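Local atomic coordinates of glycerol-3-phosphate dehydrogenase [NAD(+)] 1 (PDB entry 4FGW), a protein that catalyses the NAD-dependent interconversion of dihydroxyacetone phosphate and sn-glycerol 3-phosphate, supporting glycerol production and accumulation under hyperosmotic stress. Residues R132-L137 with E170-Q175; I238-A243 with G274-F279; E256-G261 with L317-G322. All coordinates share one frame; numbering follows the deposited sequence.

Contact 1 (R132-L137 with E170-Q175); sequences RICSQL and EELGIQ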
loop_
_atom_site.group_PDB
_atom_site.type_symbol
_atom_site.label_atom_id
_atom_site.label_comp_id
_atom_site.label_asym_id
_atom_site.label_seq_id
_atom_site.Cartn_x
_atom_site.Cartn_y
_atom_site.Cartn_z
ATOM N N ARG A 132 2.429 -34.902 -6.724
ATOM C CA ARG A 132 3.057 -35.805 -7.700
ATOM C C ARG A 132 4.582 -35.762 -7.585
ATOM O O ARG A 132 5.219 -36.814 -7.454
ATOM C CB ARG A 132 2.625 -35.480 -9.148
ATOM C CG ARG A 132 3.360 -36.336 -10.171
ATOM C CD ARG A 132 3.103 -35.998 -11.614
ATOM N NE ARG A 132 3.971 -36.816 -12.460
ATOM C CZ ARG A 132 3.651 -37.264 -13.671
ATOM N NH1 ARG A 132 2.471 -36.971 -14.205
ATOM N NH2 ARG A 132 4.510 -38.006 -14.359
ATOM N N ILE A 133 5.149 -34.541 -7.671
ATOM C CA ILE A 133 6.580 -34.239 -7.603
ATOM C C ILE A 133 7.207 -34.759 -6.302
ATOM O O ILE A 133 8.254 -35.405 -6.353
ATOM C CB ILE A 133 6.841 -32.716 -7.910
ATOM C CG1 ILE A 133 7.067 -32.477 -9.420
ATOM C CG2 ILE A 133 8.019 -32.142 -7.132
ATOM C CD1 ILE A 133 5.843 -32.668 -10.383
ATOM N N CYS A 134 6.522 -34.541 -5.161
ATOM C CA CYS A 134 6.962 -34.987 -3.840
ATOM C C CYS A 134 6.980 -36.495 -3.698
ATOM O O CYS A 134 7.960 -37.036 -3.190
ATOM C CB CYS A 134 6.133 -34.330 -2.745
ATOM S SG CYS A 134 6.504 -32.582 -2.506
ATOM N N SER A 135 5.908 -37.174 -4.157
ATOM C CA SER A 135 5.766 -38.634 -4.125
ATOM C C SER A 135 6.824 -39.311 -4.999
ATOM O O SER A 135 7.303 -40.395 -4.654
ATOM C CB SER A 135 4.373 -39.043 -4.579
ATOM O OG SER A 135 4.111 -40.407 -4.291
ATOM N N GLN A 136 7.233 -38.641 -6.063
ATOM C CA GLN A 136 8.254 -39.138 -6.962
ATOM C C GLN A 136 9.652 -38.840 -6.544
ATOM O O GLN A 136 10.577 -39.468 -6.997
ATOM C CB GLN A 136 8.088 -38.510 -8.309
ATOM C CG GLN A 136 6.723 -38.579 -8.785
ATOM C CD GLN A 136 6.647 -39.347 -10.042
ATOM O OE1 GLN A 136 6.151 -38.855 -11.042
ATOM N NE2 GLN A 136 7.168 -40.566 -10.019
ATOM N N LEU A 137 9.816 -37.823 -5.730
ATOM C CA LEU A 137 11.133 -37.485 -5.190
ATOM C C LEU A 137 11.461 -38.207 -3.877
ATOM O O LEU A 137 12.637 -38.275 -3.515
ATOM C CB LEU A 137 11.345 -35.965 -5.073
ATOM C CG LEU A 137 11.563 -35.180 -6.374
ATOM C CD1 LEU A 137 11.530 -33.694 -6.109
ATOM C CD2 LEU A 137 12.877 -35.557 -7.056
ATOM N N GLU A 170 7.735 -31.951 5.140
ATOM C CA GLU A 170 7.181 -33.173 5.715
ATOM C C GLU A 170 7.139 -34.381 4.762
ATOM O O GLU A 170 7.121 -35.516 5.237
ATOM C CB GLU A 170 5.882 -32.934 6.508
ATOM C CG GLU A 170 4.628 -32.674 5.688
ATOM C CD GLU A 170 3.353 -33.085 6.401
ATOM O OE1 GLU A 170 2.525 -32.193 6.696
ATOM O OE2 GLU A 170 3.194 -34.293 6.693
ATOM N N GLU A 171 7.180 -34.138 3.430
ATOM C CA GLU A 171 7.193 -35.212 2.425
ATOM C C GLU A 171 8.616 -35.586 1.993
ATOM O O GLU A 171 8.833 -36.714 1.571
ATOM C CB GLU A 171 6.350 -34.851 1.179
ATOM C CG GLU A 171 4.851 -34.722 1.407
ATOM C CD GLU A 171 4.108 -35.949 1.897
ATOM O OE1 GLU A 171 3.468 -35.854 2.968
ATOM O OE2 GLU A 171 4.133 -36.989 1.201
ATOM N N LEU A 172 9.577 -34.647 2.070
ATOM C CA LEU A 172 10.948 -34.908 1.621
ATOM C C LEU A 172 12.029 -34.918 2.710
ATOM O O LEU A 172 13.103 -35.486 2.489
ATOM C CB LEU A 172 11.332 -33.983 0.445
ATOM C CG LEU A 172 10.412 -34.017 -0.794
ATOM C CD1 LEU A 172 10.773 -32.931 -1.768
ATOM C CD2 LEU A 172 10.453 -35.379 -1.490
ATOM N N GLY A 173 11.735 -34.314 3.863
ATOM C CA GLY A 173 12.667 -34.233 4.990
ATOM C C GLY A 173 13.746 -33.180 4.802
ATOM O O GLY A 173 14.773 -33.198 5.488
ATOM N N ILE A 174 13.515 -32.245 3.874
ATOM C CA ILE A 174 14.463 -31.179 3.537
ATOM C C ILE A 174 13.981 -29.815 4.004
ATOM O O ILE A 174 12.771 -29.572 3.986
ATOM C CB ILE A 174 14.821 -31.208 2.017
ATOM C CG1 ILE A 174 13.579 -30.935 1.106
ATOM C CG2 ILE A 174 15.528 -32.538 1.655
ATOM C CD1 ILE A 174 13.877 -30.772 -0.390
ATOM N N GLN A 175 14.917 -28.923 4.420
ATOM C CA GLN A 175 14.577 -27.548 4.830
ATOM C C GLN A 175 14.048 -26.804 3.605
ATOM O O GLN A 175 14.583 -26.982 2.508
ATOM C CB GLN A 175 15.789 -26.818 5.441
ATOM C CG GLN A 175 15.434 -25.515 6.179
ATOM C CD GLN A 175 14.776 -25.683 7.540
ATOM O OE1 GLN A 175 14.599 -26.795 8.067
ATOM N NE2 GLN A 175 14.444 -24.558 8.168
#

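Contact 2 (I238-A243 with G274-F279); sequences ISICGA and GEIIRF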
loop_
_atom_site.group_PDB
_atom_site.type_symbol
_atom_site.label_atom_id
_atom_site.label_comp_id
_atom_site.label_asym_id
_atom_site.label_seq_id
_atom_site.Cartn_x
_atom_site.Cartn_y
_atom_site.Cartn_z
ATOM N N ILE A 238 5.289 -14.259 4.248
ATOM C CA ILE A 238 5.285 -14.101 2.812
ATOM C C ILE A 238 4.328 -15.023 2.063
ATOM O O ILE A 238 3.825 -14.661 1.027
ATOM C CB ILE A 238 6.706 -14.106 2.264
ATOM C CG1 ILE A 238 7.085 -15.404 1.586
ATOM C CG2 ILE A 238 7.636 -13.918 3.368
ATOM C CD1 ILE A 238 8.411 -15.325 0.922
ATOM N N SER A 239 4.049 -16.182 2.639
ATOM C CA SER A 239 3.104 -17.171 2.106
ATOM C C SER A 239 1.625 -16.825 2.212
ATOM O O SER A 239 0.885 -17.046 1.252
ATOM C CB SER A 239 3.362 -18.539 2.727
ATOM O OG SER A 239 4.733 -18.883 2.630
ATOM N N ILE A 240 1.181 -16.329 3.371
ATOM C CA ILE A 240 -0.232 -16.004 3.570
ATOM C C ILE A 240 -0.728 -14.835 2.723
ATOM O O ILE A 240 -1.869 -14.857 2.262
ATOM C CB ILE A 240 -0.685 -15.992 5.054
ATOM C CG1 ILE A 240 -0.165 -14.777 5.806
ATOM C CG2 ILE A 240 -0.349 -17.316 5.781
ATOM C CD1 ILE A 240 -1.242 -14.036 6.383
ATOM N N CYS A 241 0.164 -13.853 2.470
ATOM C CA CYS A 241 -0.078 -12.675 1.636
ATOM C C CYS A 241 -0.473 -13.078 0.213
ATOM O O CYS A 241 -1.443 -12.542 -0.306
ATOM C CB CYS A 241 1.151 -11.773 1.621
ATOM S SG CYS A 241 1.546 -11.006 3.212
ATOM N N GLY A 242 0.267 -14.028 -0.378
ATOM C CA GLY A 242 0.065 -14.553 -1.730
ATOM C C GLY A 242 -1.310 -15.123 -2.027
ATOM O O GLY A 242 -1.732 -15.158 -3.190
ATOM N N ALA A 243 -2.019 -15.582 -0.981
ATOM C CA ALA A 243 -3.369 -16.103 -1.085
ATOM C C ALA A 243 -4.390 -15.027 -0.713
ATOM O O ALA A 243 -5.276 -14.747 -1.518
ATOM C CB ALA A 243 -3.534 -17.326 -0.190
ATOM N N GLY A 274 -4.476 -4.994 7.207
ATOM C CA GLY A 274 -4.688 -5.230 8.634
ATOM C C GLY A 274 -5.197 -6.631 8.911
ATOM O O GLY A 274 -4.748 -7.277 9.859
ATOM N N GLU A 275 -6.102 -7.133 8.046
ATOM C CA GLU A 275 -6.673 -8.474 8.169
ATOM C C GLU A 275 -5.687 -9.583 7.814
ATOM O O GLU A 275 -5.730 -10.637 8.427
ATOM C CB GLU A 275 -8.006 -8.591 7.430
ATOM C CG GLU A 275 -9.124 -7.935 8.219
ATOM C CD GLU A 275 -10.534 -8.113 7.711
ATOM O OE1 GLU A 275 -11.390 -7.269 8.061
ATOM O OE2 GLU A 275 -10.795 -9.098 6.983
ATOM N N ILE A 276 -4.761 -9.317 6.876
ATOM C CA ILE A 276 -3.682 -10.234 6.480
ATOM C C ILE A 276 -2.699 -10.367 7.661
ATOM O O ILE A 276 -2.314 -11.481 8.003
ATOM C CB ILE A 276 -2.997 -9.775 5.155
ATOM C CG1 ILE A 276 -4.003 -9.835 3.967
ATOM C CG2 ILE A 276 -1.742 -10.622 4.858
ATOM C CD1 ILE A 276 -3.534 -9.202 2.613
ATOM N N ILE A 277 -2.335 -9.236 8.305
ATOM C CA ILE A 277 -1.446 -9.222 9.478
ATOM C C ILE A 277 -2.073 -10.030 10.616
ATOM O O ILE A 277 -1.416 -10.907 11.185
ATOM C CB ILE A 277 -1.104 -7.760 9.919
ATOM C CG1 ILE A 277 -0.282 -7.034 8.835
ATOM C CG2 ILE A 277 -0.396 -7.729 11.286
ATOM C CD1 ILE A 277 -0.353 -5.516 8.847
ATOM N N ARG A 278 -3.350 -9.737 10.920
ATOM C CA ARG A 278 -4.137 -10.365 11.976
ATOM C C ARG A 278 -4.238 -11.873 11.756
ATOM O O ARG A 278 -4.069 -12.622 12.714
ATOM C CB ARG A 278 -5.526 -9.711 12.051
ATOM C CG ARG A 278 -6.374 -10.126 13.255
ATOM C CD ARG A 278 -7.720 -9.420 13.268
ATOM N NE ARG A 278 -7.571 -7.963 13.293
ATOM C CZ ARG A 278 -8.302 -7.117 12.572
ATOM N NH1 ARG A 278 -9.261 -7.570 11.773
ATOM N NH2 ARG A 278 -8.087 -5.811 12.651
ATOM N N PHE A 279 -4.476 -12.310 10.499
ATOM C CA PHE A 279 -4.577 -13.720 10.126
ATOM C C PHE A 279 -3.246 -14.436 10.340
ATOM O O PHE A 279 -3.224 -15.532 10.907
ATOM C CB PHE A 279 -5.063 -13.885 8.671
ATOM C CG PHE A 279 -5.462 -15.296 8.301
ATOM C CD1 PHE A 279 -6.791 -15.693 8.346
ATOM C CD2 PHE A 279 -4.504 -16.233 7.921
ATOM C CE1 PHE A 279 -7.156 -17.004 8.023
ATOM C CE2 PHE A 279 -4.869 -17.541 7.602
ATOM C CZ PHE A 279 -6.193 -17.916 7.648
#

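Contact 3 (E256-G261 with L317-G322); sequences EGLGWG and LMATSG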
loop_
_atom_site.group_PDB
_atom_site.type_symbol
_atom_site.label_atom_id
_atom_site.label_comp_id
_atom_site.label_asym_id
_atom_site.label_seq_id
_atom_site.Cartn_x
_atom_site.Cartn_y
_atom_site.Cartn_z
ATOM N N GLU A 256 -14.647 -0.138 -6.614
ATOM C CA GLU A 256 -14.312 0.583 -7.848
ATOM C C GLU A 256 -15.507 0.565 -8.813
ATOM O O GLU A 256 -15.924 1.627 -9.278
ATOM C CB GLU A 256 -13.081 -0.038 -8.523
ATOM C CG GLU A 256 -11.760 0.403 -7.916
ATOM C CD GLU A 256 -10.504 -0.151 -8.565
ATOM O OE1 GLU A 256 -10.618 -0.861 -9.590
ATOM O OE2 GLU A 256 -9.402 0.118 -8.038
ATOM N N GLY A 257 -16.055 -0.634 -9.060
ATOM C CA GLY A 257 -17.201 -0.876 -9.930
ATOM C C GLY A 257 -18.452 -0.118 -9.534
ATOM O O GLY A 257 -19.268 0.220 -10.395
ATOM N N LEU A 258 -18.605 0.158 -8.219
ATOM C CA LEU A 258 -19.705 0.938 -7.647
ATOM C C LEU A 258 -19.499 2.443 -7.920
ATOM O O LEU A 258 -20.411 3.240 -7.686
ATOM C CB LEU A 258 -19.808 0.693 -6.129
ATOM C CG LEU A 258 -20.534 -0.571 -5.654
ATOM C CD1 LEU A 258 -20.241 -0.840 -4.189
ATOM C CD2 LEU A 258 -22.038 -0.465 -5.851
ATOM N N GLY A 259 -18.304 2.810 -8.391
ATOM C CA GLY A 259 -17.932 4.186 -8.707
ATOM C C GLY A 259 -17.450 4.991 -7.517
ATOM O O GLY A 259 -17.529 6.223 -7.537
ATOM N N TRP A 260 -16.928 4.310 -6.481
ATOM C CA TRP A 260 -16.456 4.989 -5.275
ATOM C C TRP A 260 -15.028 5.548 -5.373
ATOM O O TRP A 260 -14.630 6.353 -4.532
ATOM C CB TRP A 260 -16.713 4.151 -4.010
ATOM C CG TRP A 260 -18.157 3.801 -3.744
ATOM C CD1 TRP A 260 -19.258 4.269 -4.404
ATOM C CD2 TRP A 260 -18.648 2.928 -2.719
ATOM N NE1 TRP A 260 -20.399 3.715 -3.876
ATOM C CE2 TRP A 260 -20.057 2.899 -2.831
ATOM C CE3 TRP A 260 -18.036 2.186 -1.696
ATOM C CZ2 TRP A 260 -20.862 2.134 -1.972
ATOM C CZ3 TRP A 260 -18.829 1.399 -0.873
ATOM C CH2 TRP A 260 -20.227 1.393 -1.001
ATOM N N GLY A 261 -14.302 5.156 -6.419
ATOM C CA GLY A 261 -12.971 5.665 -6.733
ATOM C C GLY A 261 -11.793 5.074 -5.991
ATOM O O GLY A 261 -11.908 4.042 -5.323
ATOM N N LEU A 317 -16.698 -6.000 -12.571
ATOM C CA LEU A 317 -17.793 -6.347 -13.474
ATOM C C LEU A 317 -19.039 -6.753 -12.688
ATOM O O LEU A 317 -20.136 -6.345 -13.069
ATOM C CB LEU A 317 -17.379 -7.424 -14.496
ATOM C CG LEU A 317 -18.400 -7.737 -15.613
ATOM C CD1 LEU A 317 -18.670 -6.524 -16.513
ATOM C CD2 LEU A 317 -17.955 -8.915 -16.437
ATOM N N MET A 318 -18.865 -7.498 -11.564
ATOM C CA MET A 318 -19.953 -7.909 -10.662
ATOM C C MET A 318 -20.739 -6.672 -10.195
ATOM O O MET A 318 -21.965 -6.711 -10.113
ATOM C CB MET A 318 -19.386 -8.631 -9.433
ATOM C CG MET A 318 -19.098 -10.091 -9.640
ATOM S SD MET A 318 -18.156 -10.777 -8.252
ATOM C CE MET A 318 -19.423 -10.903 -7.002
ATOM N N ALA A 319 -20.020 -5.580 -9.905
ATOM C CA ALA A 319 -20.590 -4.306 -9.472
ATOM C C ALA A 319 -21.224 -3.539 -10.651
ATOM O O ALA A 319 -22.302 -2.963 -10.495
ATOM C CB ALA A 319 -19.513 -3.468 -8.802
ATOM N N THR A 320 -20.556 -3.556 -11.828
ATOM C CA THR A 320 -20.974 -2.902 -13.075
ATOM C C THR A 320 -22.279 -3.508 -13.630
ATOM O O THR A 320 -23.235 -2.775 -13.889
ATOM C CB THR A 320 -19.798 -2.932 -14.089
ATOM O OG1 THR A 320 -18.817 -1.974 -13.690
ATOM C CG2 THR A 320 -20.226 -2.647 -15.532
ATOM N N SER A 321 -22.301 -4.840 -13.810
ATOM C CA SER A 321 -23.421 -5.583 -14.363
ATOM C C SER A 321 -24.468 -5.993 -13.325
ATOM O O SER A 321 -25.620 -5.565 -13.415
ATOM C CB SER A 321 -22.916 -6.803 -15.128
ATOM O OG SER A 321 -22.187 -7.672 -14.275
ATOM N N GLY A 322 -24.059 -6.824 -12.369
ATOM C CA GLY A 322 -24.935 -7.371 -11.340
ATOM C C GLY A 322 -25.014 -8.881 -11.428
ATOM O O GLY A 322 -25.924 -9.492 -10.861
#

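Contact 1 (R132-L137 with E170-Q175)
Leu172 packs against Cys134 and Leu137, joining the ends of the helices of two successive beta-alpha-beta crossovers in the Rossmann-type NAD domain: helix 130-137 links strand 120-123 to 146-149, and helix 164-172 links strand 146-149 to 175-180. Both helices lie on one face of the parallel part of the sheet, since Ile133 and Leu137 from one and Leu172 from the other all rest on Phe123. The backbones come nearest at Cys134 and Glu171, with 6.3 Å between their CA atoms.

The tight part is centred on the forked end of Leu172. With CG beside the backbone N (chi1 -56°) and the chain then extended, its two methyls reach helix 130-137 at different points. CD2 settles 3.4 Å from the carbonyl O of Cys134 and 3.7 Å from CB of Leu137, in the groove between these residues one turn apart. CD1 is the looser branch, 4.3 Å from SG of Cys134. Leu137 extends the buried layer to Leu111 and Val115 of helix 111-115.

The outer side is sparser. Glu171 makes its contact through CB, 4.0 Å from CB of Cys134; beyond it the chain bends at chi2 (-61°). Its carboxylate OE2 has a long, weak ion pair with Lys138 NZ. The segments share no hydrogen bond, and the contact rests on van der Waals packing. Helix 164-172 stops directly beyond Leu172, where Gly173 takes a positive phi of 77° and turns the chain back toward the sheet; just beyond, the carbonyl O of Ile174 accepts a hydrogen bond from Thr169 OG1.

Contact 2 (I238-A243 with G274-F279)
Ile240 and Ile276 lie alongside one another, their side chains running in opposing senses, between two long helices of the all-helical C-terminal domain, which belongs to the 6-phosphogluconate dehydrogenase C-terminal clan. The short segments run at 135° to one another, and their axes approach to 9.9 Å.

Along Ile240, the distance to Ile276 falls with each carbon, and the tip alone touches. Ile240 CB is still 5.5 Å from CG2 of Ile276. Ile240 CG1, placed between the backbone N and the carbonyl carbon (chi1 73°), is 4.5 Å from Ile276 CG2. The tip, Ile240 CD1, lies 3.8 Å from CG2 of Ile276, only 3.2 Å from the Ile276 carbonyl O, and 4.2 Å from CD2 of Phe279, meeting that ring obliquely. One methyl thus bridges residues a turn apart on helix 261-283.

The surroundings complete a buried apolar core: Tyr292 of helix 289-294 touches Ile240, Cys241 and Ile276, while Leu244 packs on Ile276 and Phe279. Ile276 has its side chain about 5 Å from that of Lys245, the proton acceptor by similarity, so this packing probably forms part of the hydrophobic setting of the active site. Roughly at right angles to the Ile240 methyl, Cys241 SG reaches the same Ile276 CG2 at 3.7 Å.

Contact 3 (E256-G261 with L317-G322)
With OG1 beside its backbone N (chi1 -74°), Thr320 brings its hydroxyl near the carbonyl of Gly257, and a similar torsion in Leu258 (chi1 -81°) sets CG close to the methyl of Ala319; both side chains flank the central meeting of Gly257 and Ala319. The setting is a Schellman motif ending helix 235-257, packed against the last turn of helix 310-320 in the helical C-terminal domain. Gly259, with positive phi, is the first residue to leave helical backbone angles, and two bonds back into the last turn make the Schellman motif.

The core of the contact is a methyl set on bare backbone. Ala319 CB lies 3.6 Å from C and 3.7 Å from CA of Gly257, and 3.8 Å from N of Leu258, so it covers the peptide joining the two residues. Because Gly257 has no side chain, the main chains come close, with 4.8 Å between the CA atoms of Gly257 and Ala319. On one flank Leu258 CG adds a looser apolar contact, 4.4 Å from Ala319 CB, while its CD1 turns to the indole of Trp260, 3.7 Å above the plane and offset toward the rim. That indole also packs on Trp193 of the second subunit.

On the other flank Thr320 OG1 stands 4.0 Å from Gly257 O, which is proximity without a hydrogen bond; the hydroxyl is bonded to Arg316 O within its own helix. Arg316 also ties the helices together through its guanidinium NE, which forms a salt bridge with Glu256 OE1. These polar links lie beside the packing on the protein surface, away from the annotated sites. The end of helix 310-320 is fastened by Leu317 O, which accepts from both Ser321 N and Ser321 OG, the hydroxyl at 2.7 Å and 47° out of the carbonyl plane.

In the fold
From the N terminus, contact 1 comes first: it closes a loop of 32 residues that contains strand 146-149 and the hairpin 155-157/160-162, and it belongs to the NAD-binding half. The chain then leaves the sheet by strand 227-232 and enters helix 235-257, which supplies the first segment of both contact 2 and contact 3. Their segments alternate along the sequence, so the two loops cross: contact 2 joins this helix to helix 261-283, and contact 3 joins its far end to helix 310-320. Their centres lie 25 Å apart. Contacts 1 and 3, 44 Å apart between centres, sit on opposite sides of the chain's centre.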